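Local coordinates for protein probable acrylyl-CoA reductase AcuI (Escherichia coli, PDB 1O89) that probably catalyses the NADPH-dependent reduction of acrylyl-CoA to propanoyl-CoA, working as a homodimer of the zinc-containing alcohol dehydrogenase family, at residues F222-A236 against A246-A259. Numbering follows the deposited sequence.
Sequences FAESRPLEKQVWAGA and AKVLAQMNYGGCVA
Lys-247 leaves its helix with CG anti to the backbone N (chi1 179°) and bends at chi2 and chi3, while Glu-229 sets CG anti to its carbonyl carbon and bends at chi2; the two side chains therefore cross at about a right angle. NZ of Lys-247 meets OE1 of Glu-229 at 2.6 Å, on the syn side of the carboxylate, a short salt bridge. The other oxygen, OE2, accepts a hydrogen bond from the backbone N of Arg-226 and lies 3.0 Å from NH2 of that arginine, over a guanidinium face, so this second pairing is one of charge alone. Replacing Glu-229 by an alanine would probably leave NZ of Lys-247 and NH2 of Arg-226, like charges 5.1 Å apart, without the carboxylate between them.

Further along, the Gln-251 amide lies beside the Trp-233 indole, planes 73° apart, and NE1 of Trp-233 donates to OE1 of Gln-251 at 2.8 Å (N-H...O 151°), reaching it from above the amide plane. Backbone O of Gln-251 accepts from both Val-232 N and Trp-233 N, and CG2 of Val-232 sits 3.5 Å above the centre of the indole. Met-252 SD approaches the edge of that ring, 5.2 Å from the centroid of its five-membered part, a Met-aromatic contact. Ala-236 CB presses on Val-248 CG1 at 3.4 Å, tight packing where helix 242-250 covers the sheet. Ala-236 N to Cys-257 O and Ala-259 N to Ala-236 O form the parallel pairing of a beta-alpha-beta crossover in the Rossmann-type nucleotide-binding domain. Chemically, the buried carboxylate of Glu-229 probably offsets the charges of Lys-247 and Arg-226, whereas the N-H of the buried indole is met by the side-chain oxygen of a partly exposed glutamine.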
loop_
_atom_site.group_PDB
_atom_site.type_symbol
_atom_site.label_atom_id
_atom_site.label_comp_id
_atom_site.label_asym_id
_atom_site.label_seq_id
_atom_site.Cartn_x
_atom_site.Cartn_y
_atom_site.Cartn_z
ATOM N N PHE A 222 19.775 -5.922 6.180
ATOM C CA PHE A 222 18.479 -5.258 6.088
ATOM C C PHE A 222 18.133 -4.564 7.402
ATOM O O PHE A 222 17.166 -4.920 8.074
ATOM C CB PHE A 222 17.404 -6.281 5.700
ATOM C CG PHE A 222 17.534 -6.769 4.289
ATOM C CD1 PHE A 222 18.442 -7.762 3.971
ATOM C CD2 PHE A 222 16.766 -6.213 3.280
ATOM C CE1 PHE A 222 18.580 -8.204 2.670
ATOM C CE2 PHE A 222 16.886 -6.653 1.973
ATOM C CZ PHE A 222 17.796 -7.648 1.665
ATOM N N ALA A 223 18.944 -3.572 7.762
ATOM C CA ALA A 223 18.776 -2.835 9.013
ATOM C C ALA A 223 18.537 -1.354 8.708
ATOM O O ALA A 223 17.505 -1.005 8.124
ATOM C CB ALA A 223 19.983 -3.045 9.914
ATOM N N GLU A 224 19.470 -0.485 9.070
ATOM C CA GLU A 224 19.288 0.938 8.814
ATOM C C GLU A 224 19.190 1.154 7.301
ATOM O O GLU A 224 19.737 0.377 6.500
ATOM C CB GLU A 224 20.417 1.792 9.436
ATOM C CG GLU A 224 19.927 2.936 10.331
ATOM C CD GLU A 224 20.669 4.249 10.106
ATOM O OE1 GLU A 224 20.325 4.988 9.153
ATOM O OE2 GLU A 224 21.594 4.560 10.891
ATOM N N SER A 225 18.442 2.183 6.929
ATOM C CA SER A 225 18.249 2.529 5.538
ATOM C C SER A 225 18.047 4.031 5.401
ATOM O O SER A 225 17.511 4.688 6.296
ATOM C CB SER A 225 17.028 1.789 4.994
ATOM O OG SER A 225 15.837 2.489 5.301
ATOM N N ARG A 226 18.481 4.574 4.276
ATOM C CA ARG A 226 18.082 5.912 3.886
ATOM C C ARG A 226 16.630 5.838 3.384
ATOM O O ARG A 226 16.131 4.752 3.070
ATOM C CB ARG A 226 19.011 6.452 2.783
ATOM C CG ARG A 226 20.427 6.776 3.244
ATOM C CD ARG A 226 21.445 6.892 2.094
ATOM N NE ARG A 226 21.631 5.604 1.413
ATOM C CZ ARG A 226 22.394 4.596 1.860
ATOM N NH1 ARG A 226 23.085 4.708 2.995
ATOM N NH2 ARG A 226 22.474 3.466 1.158
ATOM N N PRO A 227 15.953 6.986 3.320
ATOM C CA PRO A 227 14.592 7.056 2.772
ATOM C C PRO A 227 14.465 6.419 1.384
ATOM O O PRO A 227 13.487 5.713 1.121
ATOM C CB PRO A 227 14.327 8.566 2.690
ATOM C CG PRO A 227 15.242 9.184 3.687
ATOM C CD PRO A 227 16.437 8.308 3.772
ATOM N N LEU A 228 15.439 6.685 0.515
ATOM C CA LEU A 228 15.524 6.037 -0.791
ATOM C C LEU A 228 16.902 5.411 -0.995
ATOM O O LEU A 228 17.928 6.062 -0.788
ATOM C CB LEU A 228 15.252 7.036 -1.919
ATOM C CG LEU A 228 13.880 7.715 -1.940
ATOM C CD1 LEU A 228 13.805 8.726 -3.083
ATOM C CD2 LEU A 228 12.738 6.703 -2.042
ATOM N N GLU A 229 16.909 4.151 -1.414
ATOM C CA GLU A 229 18.125 3.444 -1.801
ATOM C C GLU A 229 18.043 3.026 -3.259
ATOM O O GLU A 229 17.018 3.205 -3.889
ATOM C CB GLU A 229 18.300 2.189 -0.941
ATOM C CG GLU A 229 18.057 2.409 0.544
ATOM C CD GLU A 229 19.146 1.813 1.411
ATOM O OE1 GLU A 229 19.391 0.590 1.314
ATOM O OE2 GLU A 229 19.747 2.575 2.192
ATOM N N LYS A 230 19.118 2.448 -3.792
ATOM C CA LYS A 230 19.103 1.948 -5.169
ATOM C C LYS A 230 17.918 1.002 -5.379
ATOM O O LYS A 230 17.624 0.154 -4.521
ATOM C CB LYS A 230 20.410 1.226 -5.511
ATOM C CG LYS A 230 20.500 0.803 -6.972
ATOM C CD LYS A 230 21.688 -0.097 -7.265
ATOM C CE LYS A 230 21.832 -0.292 -8.772
ATOM N NZ LYS A 230 22.866 -1.300 -9.119
ATOM N N GLN A 231 17.245 1.162 -6.517
ATOM C CA GLN A 231 16.088 0.344 -6.881
ATOM C C GLN A 231 16.530 -1.060 -7.310
ATOM O O GLN A 231 17.174 -1.209 -8.344
ATOM C CB GLN A 231 15.325 0.986 -8.047
ATOM C CG GLN A 231 14.454 2.177 -7.684
ATOM C CD GLN A 231 14.018 2.959 -8.910
ATOM O OE1 GLN A 231 12.998 2.647 -9.522
ATOM N NE2 GLN A 231 14.802 3.963 -9.283
ATOM N N VAL A 232 16.182 -2.077 -6.519
ATOM C CA VAL A 232 16.531 -3.466 -6.852
ATOM C C VAL A 232 15.348 -4.451 -6.919
ATOM O O VAL A 232 15.437 -5.434 -7.645
ATOM C CB VAL A 232 17.656 -4.033 -5.914
ATOM C CG1 VAL A 232 19.008 -3.405 -6.240
ATOM C CG2 VAL A 232 17.337 -3.824 -4.445
ATOM N N TRP A 233 14.245 -4.209 -6.207
ATOM C CA TRP A 233 13.136 -5.194 -6.177
ATOM C C TRP A 233 11.894 -4.788 -6.971
ATOM O O TRP A 233 11.399 -3.668 -6.836
ATOM C CB TRP A 233 12.689 -5.522 -4.744
ATOM C CG TRP A 233 13.771 -5.676 -3.757
ATOM C CD1 TRP A 233 13.938 -4.956 -2.615
ATOM C CD2 TRP A 233 14.838 -6.614 -3.803
ATOM N NE1 TRP A 233 15.066 -5.370 -1.954
ATOM C CE2 TRP A 233 15.633 -6.402 -2.654
ATOM C CE3 TRP A 233 15.215 -7.617 -4.705
ATOM C CZ2 TRP A 233 16.782 -7.147 -2.389
ATOM C CZ3 TRP A 233 16.357 -8.361 -4.438
ATOM C CH2 TRP A 233 17.128 -8.117 -3.293
ATOM N N ALA A 234 11.376 -5.721 -7.775
ATOM C CA ALA A 234 10.100 -5.524 -8.476
ATOM C C ALA A 234 8.940 -5.706 -7.514
ATOM O O ALA A 234 7.904 -5.027 -7.615
ATOM C CB ALA A 234 9.976 -6.499 -9.627
ATOM N N GLY A 235 9.112 -6.655 -6.602
ATOM C CA GLY A 235 8.137 -6.943 -5.577
ATOM C C GLY A 235 8.785 -7.539 -4.340
ATOM O O GLY A 235 9.972 -7.897 -4.348
ATOM N N ALA A 236 7.994 -7.661 -3.275
ATOM C CA ALA A 236 8.499 -8.186 -2.014
ATOM C C ALA A 236 7.385 -8.790 -1.163
ATOM O O ALA A 236 6.240 -8.334 -1.185
ATOM C CB ALA A 236 9.259 -7.080 -1.220
ATOM N N ALA A 246 11.306 -1.589 6.364
ATOM C CA ALA A 246 11.686 -0.218 5.997
ATOM C C ALA A 246 12.762 -0.223 4.900
ATOM O O ALA A 246 12.662 0.513 3.928
ATOM C CB ALA A 246 12.170 0.577 7.239
ATOM N N LYS A 247 13.764 -1.084 5.038
ATOM C CA LYS A 247 14.839 -1.174 4.050
ATOM C C LYS A 247 14.292 -1.603 2.684
ATOM O O LYS A 247 14.600 -0.985 1.668
ATOM C CB LYS A 247 15.908 -2.156 4.532
ATOM C CG LYS A 247 17.084 -2.363 3.569
ATOM C CD LYS A 247 18.132 -1.297 3.715
ATOM C CE LYS A 247 19.526 -1.855 3.505
ATOM N NZ LYS A 247 20.468 -0.777 3.242
ATOM N N VAL A 248 13.483 -2.653 2.680
ATOM C CA VAL A 248 12.908 -3.219 1.462
ATOM C C VAL A 248 12.096 -2.176 0.691
ATOM O O VAL A 248 12.149 -2.129 -0.535
ATOM C CB VAL A 248 11.993 -4.426 1.794
ATOM C CG1 VAL A 248 11.127 -4.831 0.592
ATOM C CG2 VAL A 248 12.804 -5.617 2.284
ATOM N N LEU A 249 11.348 -1.350 1.418
ATOM C CA LEU A 249 10.547 -0.291 0.813
ATOM C C LEU A 249 11.404 0.749 0.101
ATOM O O LEU A 249 11.061 1.190 -0.979
ATOM C CB LEU A 249 9.675 0.399 1.865
ATOM C CG LEU A 249 8.403 -0.342 2.271
ATOM C CD1 LEU A 249 7.884 0.225 3.579
ATOM C CD2 LEU A 249 7.337 -0.274 1.171
ATOM N N ALA A 250 12.516 1.138 0.721
ATOM C CA ALA A 250 13.438 2.094 0.124
ATOM C C ALA A 250 14.188 1.505 -1.081
ATOM O O ALA A 250 14.755 2.249 -1.882
ATOM C CB ALA A 250 14.412 2.583 1.159
ATOM N N GLN A 251 14.165 0.177 -1.211
ATOM C CA GLN A 251 14.791 -0.539 -2.333
ATOM C C GLN A 251 13.809 -0.930 -3.447
ATOM O O GLN A 251 14.219 -1.506 -4.443
ATOM C CB GLN A 251 15.479 -1.819 -1.834
ATOM C CG GLN A 251 16.717 -1.594 -1.002
ATOM C CD GLN A 251 17.309 -2.890 -0.466
ATOM O OE1 GLN A 251 16.587 -3.859 -0.173
ATOM N NE2 GLN A 251 18.610 -2.904 -0.312
ATOM N N MET A 252 12.522 -0.635 -3.281
ATOM C CA MET A 252 11.514 -1.002 -4.283
ATOM C C MET A 252 11.672 -0.203 -5.591
ATOM O O MET A 252 11.852 1.013 -5.575
ATOM C CB MET A 252 10.112 -0.779 -3.732
ATOM C CG MET A 252 9.742 -1.647 -2.533
ATOM S SD MET A 252 10.008 -3.450 -2.763
ATOM C CE MET A 252 9.090 -3.648 -4.307
ATOM N N ASN A 253 11.632 -0.919 -6.714
ATOM C CA ASN A 253 11.500 -0.327 -8.042
ATOM C C ASN A 253 10.301 0.588 -8.088
ATOM O O ASN A 253 9.345 0.383 -7.346
ATOM C CB ASN A 253 11.258 -1.404 -9.099
ATOM C CG ASN A 253 12.502 -2.215 -9.423
ATOM O OD1 ASN A 253 13.610 -1.918 -8.945
ATOM N ND2 ASN A 253 12.327 -3.236 -10.254
ATOM N N TYR A 254 10.347 1.564 -8.988
ATOM C CA TYR A 254 9.186 2.380 -9.308
ATOM C C TYR A 254 7.988 1.495 -9.671
ATOM O O TYR A 254 8.070 0.672 -10.583
ATOM C CB TYR A 254 9.504 3.317 -10.482
ATOM C CG TYR A 254 8.470 4.386 -10.662
ATOM C CD1 TYR A 254 7.260 4.110 -11.294
ATOM C CD2 TYR A 254 8.683 5.674 -10.178
ATOM C CE1 TYR A 254 6.292 5.095 -11.452
ATOM C CE2 TYR A 254 7.727 6.659 -10.326
ATOM C CZ TYR A 254 6.533 6.363 -10.968
ATOM O OH TYR A 254 5.578 7.332 -11.118
ATOM N N GLY A 255 6.879 1.685 -8.958
ATOM C CA GLY A 255 5.630 0.983 -9.220
ATOM C C GLY A 255 5.571 -0.388 -8.573
ATOM O O GLY A 255 4.633 -1.138 -8.799
ATOM N N GLY A 256 6.559 -0.710 -7.747
ATOM C CA GLY A 256 6.647 -2.001 -7.105
ATOM C C GLY A 256 5.684 -2.141 -5.949
ATOM O O GLY A 256 5.089 -1.182 -5.494
ATOM N N CYS A 257 5.518 -3.370 -5.493
ATOM C CA CYS A 257 4.590 -3.691 -4.421
ATOM C C CYS A 257 5.243 -4.602 -3.394
ATOM O O CYS A 257 5.853 -5.603 -3.747
ATOM C CB CYS A 257 3.348 -4.384 -4.991
ATOM S SG CYS A 257 2.149 -4.794 -3.701
ATOM N N VAL A 258 5.105 -4.242 -2.124
ATOM C CA VAL A 258 5.442 -5.102 -1.000
ATOM C C VAL A 258 4.146 -5.627 -0.384
ATOM O O VAL A 258 3.265 -4.835 -0.050
ATOM C CB VAL A 258 6.195 -4.296 0.098
ATOM C CG1 VAL A 258 6.618 -5.192 1.235
ATOM C CG2 VAL A 258 7.384 -3.588 -0.494
ATOM N N ALA A 259 4.015 -6.950 -0.249
ATOM C CA ALA A 259 2.938 -7.559 0.537
ATOM C C ALA A 259 3.478 -7.833 1.929
ATOM O O ALA A 259 4.398 -8.615 2.087
ATOM C CB ALA A 259 2.480 -8.830 -0.095
#